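Side-chain contacts in putative glycoside hydrolase (Bacteroides ovatus, PDB 4ONZ), which is a putative glycoside hydrolase of undetermined detailed function, probably built as a five-bladed beta-propeller: residues Leu19-Val24 and Asp91-Lys96; Ala309-Ser314 and Gln344-Val349; Pro122-Thr127 and Tyr132-Thr137. All coordinates share one frame; numbering follows the deposited sequence. Where two conformers were deposited one is given.

Contact 1. Residues Leu19-Val24 and Asp91-Lys96; sequences LRPEGV and DGIEMK
Ile93 meets Val24 and Pro21 in a small, purely apolar surface contact between two loops: residues 19-24, ahead of strand 34-37, and residues 91-96, which lead from strand 82-89 into strand 96-97. Ile93 CG2, anti to the backbone N, lies 3.6 Å from Val24 CB; the two side chains cross almost at right angles, and Val24 CG1 is 3.7 Å from the same Ile93 CG2 methyl. The other branch ends in Ile93 CD1, 4.1 Å from Pro21 CG, where the two side chains run past each other in opposite senses. A branched residue suits a place that faces two neighbours at once. The backbone at Ile93 is held in an Asx turn: Asp91 OD1 accepts from Ile93 N (2.9 Å), which arrives 56° out of the carboxylate plane, and from Glu94 N (3.0 Å), to which OD1 offers its syn lone pair. Gly92, at phi 90°, takes a conformation that favours glycine, and its carbonyl bonds to Tyr337 OH. Ile93 also touches Val347, and Pro21 touches Val349, both of strand 344-350. Across the loops the attraction is dispersion and hydrophobic burial, which implies a modest, non-directional attraction; the polar bonds serve to shape the turn that presents Ile93.

Contact 2. Residues Ala309-Ser314 and Gln344-Val349; sequences APFEKS and QVAVAV
Phe311 reaches strand 344-350 with one corner of its ring: Phe311 CE1 lies 3.5 Å from Ala346 CB, and CD1 of the same ring is 4.1 Å from that methyl. The methyl approaches the ring obliquely. Alanine fits here because its single carbon lets the aromatic ring come close to the strand. Phe311 CG sits between the backbone N and the carbonyl carbon (chi1 65°), a choice that turns the ring toward Ala346. Beside it, Gln344 OE1 stands 3.8 Å from Phe311 O; both are acceptors, and the buried Phe311 O has no partner in the model. In the next shell, the short 3-10 segment 310-312 carries the ring, with Glu312 N bonded to Ala309 O (3.0 Å). Glu312 strengthens this turn, since its OE1 takes Ala309 N at 3.0 Å from well above the carboxylate plane and also accepts from Glu308 N. Its OE2 bonds to Tyr338 OH and also pairs with Arg20. Tyr338, on the neighbouring strand 333-340, touches both Phe311 and Ala346, while Asn25 packs on both as well. The cross-segment contact is therefore apolar, but the turn that carries Phe311 is braced by the buried carboxylate of Glu312, whose several donors probably stabilise its negative charge.

Contact 3. Residues Pro122-Thr127 and Tyr132-Thr137; sequences PRVAMT and YVMLYT
Met126, modelled as selenomethionine, lays its CG over one face of the Tyr132 ring, 3.6 Å from the centroid and 20° off the normal, in a CH-pi contact. The two side chains run side by side in the same direction. With CG anti to the backbone N (chi1 -169°) and the chain extended to SE, the selenium of Met126 lies obliquely to the Tyr132 ring, 4.2 Å from its centroid, as a Met-aromatic contact. The unbranched, polarisable methionine chain can lie flat along an aromatic face, while the tyrosine hydroxyl finds its own partner in Val58 O. Val124 CG1 approaches the ring edge at Tyr132 CD1 (4.2 Å), and Val124 CG2 packs on Met134 CB at 3.9 Å. Farther along, Met134, on the same face as Val124, brings SE to 3.8 Å from Pro122 CB. The opposite face carries Arg123, Ala125, Val133 and Leu135; there the guanidinium of Arg123 bonds to the carbonyls of Cys248 and Gly249. Two reciprocal backbone pairs join the strands, Arg123 with Leu135 and Ala125 with Val133, the straightest bond being Val133 N to Ala125 O (2.8 Å, 173°). This is an antiparallel beta hairpin, opening a four-stranded antiparallel sheet of the kind that forms a blade in beta-propellers.

Contact 3 belongs to the buried interior, about 8 Å from the centre of the chain to its own centre, whereas contact 1 lies at the surface and contact 2 is partly buried. Contacts 1 and 2 are neighbours: Leu19 N is probably bonded to Val349 O, and Arg20 NE forms a salt bridge to Glu312 OE2 at 2.7 Å. Both contacts therefore border strand 344-350, which is one partner in contact 2. Contact 3 touches neither, its centre being about 23 Å from each of theirs. The chemistry follows place: a continuous backbone ladder joins the hairpin strands of contact 3, while the loop contacts meet through a few apolar side chains and are organised by carboxylates within their own turns.

Contact 1. Residues Leu19-Val24 and Asp91-Lys96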
# COMPACT_ATOMS: atom_id res chain seq x y z
N LEU A 19 -3.86 8.22 16.12
CA LEU A 19 -3.08 9.29 16.74
C LEU A 19 -1.58 9.02 16.60
O LEU A 19 -1.12 7.88 16.77
CB LEU A 19 -3.45 9.41 18.22
CG LEU A 19 -4.93 9.62 18.52
CD1 LEU A 19 -5.17 9.66 20.03
CD2 LEU A 19 -5.46 10.88 17.85
N ARG A 20 -0.82 10.07 16.29
CA ARG A 20 0.63 9.98 16.17
C ARG A 20 1.22 9.92 17.58
O ARG A 20 0.97 10.84 18.36
CB ARG A 20 1.17 11.22 15.44
CG ARG A 20 0.61 11.45 14.03
CD ARG A 20 0.79 12.90 13.61
NE ARG A 20 0.34 13.19 12.24
CZ ARG A 20 -0.92 13.47 11.89
NH1 ARG A 20 -1.91 13.45 12.78
NH2 ARG A 20 -1.20 13.73 10.63
N PRO A 21 1.98 8.85 17.93
CA PRO A 21 2.57 8.83 19.27
C PRO A 21 3.60 9.95 19.39
O PRO A 21 4.47 10.06 18.52
CB PRO A 21 3.21 7.44 19.38
CG PRO A 21 2.70 6.66 18.22
CD PRO A 21 2.33 7.65 17.16
N GLU A 22 3.52 10.76 20.44
CA GLU A 22 4.42 11.89 20.59
C GLU A 22 5.91 11.50 20.55
O GLU A 22 6.33 10.55 21.19
CB GLU A 22 4.12 12.70 21.86
CG GLU A 22 4.80 14.07 21.86
CD GLU A 22 4.44 14.93 23.05
OE1 GLU A 22 4.37 14.40 24.18
OE2 GLU A 22 4.25 16.15 22.87
N GLY A 23 6.67 12.26 19.76
CA GLY A 23 8.11 12.11 19.64
C GLY A 23 8.72 10.90 18.99
O GLY A 23 9.94 10.80 18.95
N VAL A 24 7.92 9.97 18.47
CA VAL A 24 8.48 8.74 17.90
C VAL A 24 8.73 8.81 16.40
O VAL A 24 9.51 8.03 15.86
CB VAL A 24 7.59 7.50 18.17
CG1 VAL A 24 7.24 7.41 19.65
CG2 VAL A 24 6.33 7.51 17.32
N ASP A 91 7.02 -3.50 19.31
CA ASP A 91 5.92 -2.62 19.73
C ASP A 91 5.30 -1.74 18.64
O ASP A 91 4.36 -0.98 18.92
CB ASP A 91 6.44 -1.72 20.88
CG ASP A 91 7.66 -0.85 20.46
OD1 ASP A 91 8.10 -0.91 19.29
OD2 ASP A 91 8.17 -0.09 21.32
N GLY A 92 5.80 -1.84 17.41
CA GLY A 92 5.29 -1.04 16.30
C GLY A 92 5.99 0.30 16.14
O GLY A 92 5.69 1.03 15.19
N ILE A 93 6.92 0.60 17.05
CA ILE A 93 7.63 1.89 17.09
C ILE A 93 9.13 1.71 16.81
O ILE A 93 9.65 2.31 15.88
CB ILE A 93 7.45 2.55 18.48
CG1 ILE A 93 5.97 2.60 18.86
CG2 ILE A 93 8.07 3.94 18.50
CD1 ILE A 93 5.09 3.33 17.87
N GLU A 94 9.80 0.92 17.63
CA GLU A 94 11.23 0.66 17.43
C GLU A 94 11.40 -0.31 16.26
O GLU A 94 10.66 -1.28 16.14
CB GLU A 94 11.88 0.12 18.70
CG GLU A 94 11.77 1.07 19.89
CD GLU A 94 12.36 2.44 19.60
OE1 GLU A 94 13.37 2.52 18.87
OE2 GLU A 94 11.82 3.44 20.12
N MSE A 95 12.36 -0.02 15.39
CA MSE A 95 12.59 -0.82 14.19
C MSE A 95 13.98 -1.39 14.13
O MSE A 95 14.96 -0.67 14.34
CB MSE A 95 12.42 0.09 12.97
CG MSE A 95 11.04 0.72 12.82
SE MSE A 95 9.70 -0.59 12.22
CE MSE A 95 8.12 0.13 13.11
N LYS A 96 14.08 -2.68 13.84
CA LYS A 96 15.36 -3.36 13.65
C LYS A 96 15.40 -3.68 12.16
O LYS A 96 14.59 -4.49 11.67
CB LYS A 96 15.42 -4.63 14.50
CG LYS A 96 16.71 -5.44 14.38
CD LYS A 96 16.64 -6.67 15.27
CE LYS A 96 17.77 -7.65 14.99
NZ LYS A 96 19.12 -7.04 15.13

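Contact 2. Residues Ala309-Ser314 and Gln344-Val349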
# COMPACT_ATOMS: atom_id res chain seq x y z
N ALA A 309 1.96 17.42 11.24
CA ALA A 309 3.21 17.51 12.00
C ALA A 309 4.46 17.89 11.18
O ALA A 309 4.51 17.66 9.97
CB ALA A 309 3.45 16.21 12.74
N PRO A 310 5.48 18.47 11.85
CA PRO A 310 6.71 18.88 11.14
C PRO A 310 7.38 17.77 10.34
O PRO A 310 7.88 18.03 9.25
CB PRO A 310 7.63 19.36 12.27
CG PRO A 310 6.71 19.74 13.39
CD PRO A 310 5.55 18.79 13.29
N PHE A 311 7.37 16.53 10.86
CA PHE A 311 8.02 15.41 10.17
C PHE A 311 7.31 14.99 8.87
O PHE A 311 7.86 14.22 8.09
CB PHE A 311 8.20 14.20 11.11
CG PHE A 311 6.92 13.58 11.56
CD1 PHE A 311 6.31 12.59 10.81
CD2 PHE A 311 6.31 13.98 12.75
CE1 PHE A 311 5.12 12.02 11.21
CE2 PHE A 311 5.11 13.41 13.16
CZ PHE A 311 4.52 12.43 12.39
N GLU A 312 6.11 15.51 8.63
CA GLU A 312 5.37 15.21 7.41
C GLU A 312 5.60 16.28 6.35
O GLU A 312 5.04 16.19 5.26
CB GLU A 312 3.89 15.10 7.75
CG GLU A 312 3.61 13.97 8.73
CD GLU A 312 2.26 14.04 9.42
OE1 GLU A 312 1.62 15.10 9.42
OE2 GLU A 312 1.84 13.01 10.00
N LYS A 313 6.44 17.28 6.68
CA LYS A 313 6.73 18.42 5.81
C LYS A 313 8.21 18.47 5.45
O LYS A 313 9.04 17.88 6.14
CB LYS A 313 6.36 19.72 6.52
CG LYS A 313 4.90 19.83 6.92
CD LYS A 313 4.65 21.07 7.76
CE LYS A 313 3.16 21.28 8.01
NZ LYS A 313 2.55 20.07 8.64
N SER A 314 8.53 19.20 4.38
CA SER A 314 9.92 19.37 3.94
C SER A 314 10.01 20.56 2.96
O SER A 314 9.03 21.26 2.72
CB SER A 314 10.42 18.11 3.24
OG SER A 314 9.89 18.01 1.93
N GLN A 344 10.16 9.55 4.38
CA GLN A 344 10.34 8.74 5.59
C GLN A 344 9.11 7.88 5.89
O GLN A 344 8.10 7.98 5.21
CB GLN A 344 10.65 9.68 6.76
CG GLN A 344 11.99 10.40 6.61
CD GLN A 344 12.07 11.66 7.43
OE1 GLN A 344 11.11 12.44 7.49
NE2 GLN A 344 13.22 11.90 8.06
N VAL A 345 9.22 6.99 6.88
CA VAL A 345 8.07 6.19 7.31
C VAL A 345 7.65 6.65 8.70
O VAL A 345 8.49 6.86 9.59
CB VAL A 345 8.36 4.68 7.35
CG1 VAL A 345 7.17 3.91 7.93
CG2 VAL A 345 8.71 4.15 5.97
N ALA A 346 6.34 6.82 8.87
CA ALA A 346 5.77 7.22 10.15
C ALA A 346 4.64 6.27 10.54
O ALA A 346 4.12 5.51 9.70
CB ALA A 346 5.27 8.66 10.10
N VAL A 347 4.25 6.35 11.80
CA VAL A 347 3.22 5.49 12.35
C VAL A 347 2.18 6.29 13.13
O VAL A 347 2.51 7.32 13.76
CB VAL A 347 3.83 4.39 13.26
CG1 VAL A 347 4.44 4.99 14.52
CG2 VAL A 347 2.80 3.34 13.64
N ALA A 348 0.93 5.83 13.07
CA ALA A 348 -0.18 6.40 13.86
C ALA A 348 -0.97 5.20 14.36
O ALA A 348 -1.02 4.15 13.70
CB ALA A 348 -1.05 7.34 13.04
N VAL A 349 -1.59 5.34 15.52
CA VAL A 349 -2.20 4.21 16.22
C VAL A 349 -3.64 4.46 16.64
O VAL A 349 -3.97 5.55 17.08
CB VAL A 349 -1.37 3.90 17.49
CG1 VAL A 349 -1.87 2.64 18.19
CG2 VAL A 349 0.11 3.79 17.14

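Contact 3. Residues Pro122-Thr127 and Tyr132-Thr137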
# COMPACT_ATOMS: atom_id res chain seq x y z
N PRO A 122 4.97 -1.41 -1.93
CA PRO A 122 4.37 -2.69 -1.60
C PRO A 122 3.14 -2.59 -0.71
O PRO A 122 3.00 -1.66 0.09
CB PRO A 122 5.49 -3.40 -0.83
CG PRO A 122 6.22 -2.28 -0.16
CD PRO A 122 6.22 -1.19 -1.19
N ARG A 123 2.25 -3.56 -0.86
CA ARG A 123 1.13 -3.76 0.04
C ARG A 123 1.15 -5.25 0.31
O ARG A 123 1.27 -6.04 -0.62
CB ARG A 123 -0.18 -3.32 -0.58
CG ARG A 123 -0.27 -1.80 -0.70
CD ARG A 123 -1.28 -1.36 -1.73
NE ARG A 123 -1.37 0.10 -1.77
CZ ARG A 123 -0.48 0.91 -2.35
NH1 ARG A 123 0.59 0.43 -2.98
NH2 ARG A 123 -0.68 2.23 -2.32
N VAL A 124 1.07 -5.62 1.58
CA VAL A 124 1.17 -7.03 1.97
C VAL A 124 0.00 -7.53 2.81
O VAL A 124 -0.47 -6.84 3.72
CB VAL A 124 2.49 -7.27 2.73
CG1 VAL A 124 2.56 -8.70 3.29
CG2 VAL A 124 3.67 -7.00 1.81
N ALA A 125 -0.46 -8.73 2.49
CA ALA A 125 -1.48 -9.41 3.24
C ALA A 125 -1.06 -10.89 3.36
O ALA A 125 -0.22 -11.38 2.59
CB ALA A 125 -2.83 -9.28 2.56
N MSE A 126 -1.65 -11.58 4.33
CA MSE A 126 -1.29 -12.97 4.63
C MSE A 126 -2.47 -13.91 4.61
O MSE A 126 -3.51 -13.60 5.18
CB MSE A 126 -0.68 -12.91 6.04
CG MSE A 126 -0.01 -14.23 6.44
SE MSE A 126 0.05 -14.42 8.41
CE MSE A 126 -1.85 -14.67 8.83
N THR A 127 -2.32 -15.07 3.96
CA THR A 127 -3.38 -16.08 3.96
C THR A 127 -3.45 -16.75 5.34
O THR A 127 -2.49 -16.72 6.10
CB THR A 127 -3.15 -17.22 2.95
OG1 THR A 127 -1.95 -17.95 3.27
CG2 THR A 127 -3.06 -16.69 1.52
N TYR A 132 2.49 -14.94 2.67
CA TYR A 132 2.43 -13.49 2.57
C TYR A 132 2.47 -13.15 1.10
O TYR A 132 3.35 -13.62 0.38
CB TYR A 132 3.58 -12.82 3.31
CG TYR A 132 3.52 -13.04 4.80
CD1 TYR A 132 2.82 -12.15 5.62
CD2 TYR A 132 4.14 -14.13 5.39
CE1 TYR A 132 2.75 -12.35 7.00
CE2 TYR A 132 4.08 -14.33 6.76
CZ TYR A 132 3.38 -13.44 7.56
OH TYR A 132 3.32 -13.63 8.93
N VAL A 133 1.49 -12.36 0.67
CA VAL A 133 1.37 -11.95 -0.72
C VAL A 133 1.63 -10.45 -0.82
O VAL A 133 0.97 -9.66 -0.13
CB VAL A 133 -0.04 -12.25 -1.28
CG1 VAL A 133 -0.12 -11.88 -2.76
CG2 VAL A 133 -0.36 -13.73 -1.12
N MSE A 134 2.58 -10.08 -1.68
CA MSE A 134 2.91 -8.68 -1.89
C MSE A 134 2.50 -8.26 -3.27
O MSE A 134 2.84 -8.90 -4.27
CB MSE A 134 4.41 -8.43 -1.74
CG MSE A 134 4.78 -6.97 -2.02
SE MSE A 134 6.73 -6.81 -2.08
CE MSE A 134 7.17 -7.08 -0.20
N LEU A 135 1.72 -7.18 -3.31
CA LEU A 135 1.36 -6.49 -4.55
C LEU A 135 2.22 -5.23 -4.53
O LEU A 135 2.19 -4.47 -3.55
CB LEU A 135 -0.11 -6.11 -4.60
CG LEU A 135 -1.10 -7.15 -5.14
CD1 LEU A 135 -1.01 -7.26 -6.65
CD2 LEU A 135 -0.89 -8.51 -4.50
N TYR A 136 3.00 -5.03 -5.59
CA TYR A 136 3.91 -3.91 -5.70
C TYR A 136 3.98 -3.43 -7.16
O TYR A 136 3.39 -4.01 -8.06
CB TYR A 136 5.32 -4.31 -5.18
CG TYR A 136 6.05 -5.33 -6.03
CD1 TYR A 136 5.81 -6.70 -5.90
CD2 TYR A 136 7.00 -4.93 -6.97
CE1 TYR A 136 6.49 -7.63 -6.69
CE2 TYR A 136 7.69 -5.85 -7.74
CZ TYR A 136 7.43 -7.20 -7.60
OH TYR A 136 8.12 -8.11 -8.38
N THR A 137 4.71 -2.35 -7.38
CA THR A 137 4.86 -1.81 -8.72
C THR A 137 6.23 -2.16 -9.28
O THR A 137 7.24 -1.86 -8.65
CB THR A 137 4.74 -0.28 -8.69
OG1 THR A 137 3.53 0.09 -8.03
CG2 THR A 137 4.78 0.31 -10.09
O HOH W 1 0.43 -2.43 -4.48
O HOH W 2 -0.91 -7.66 -0.94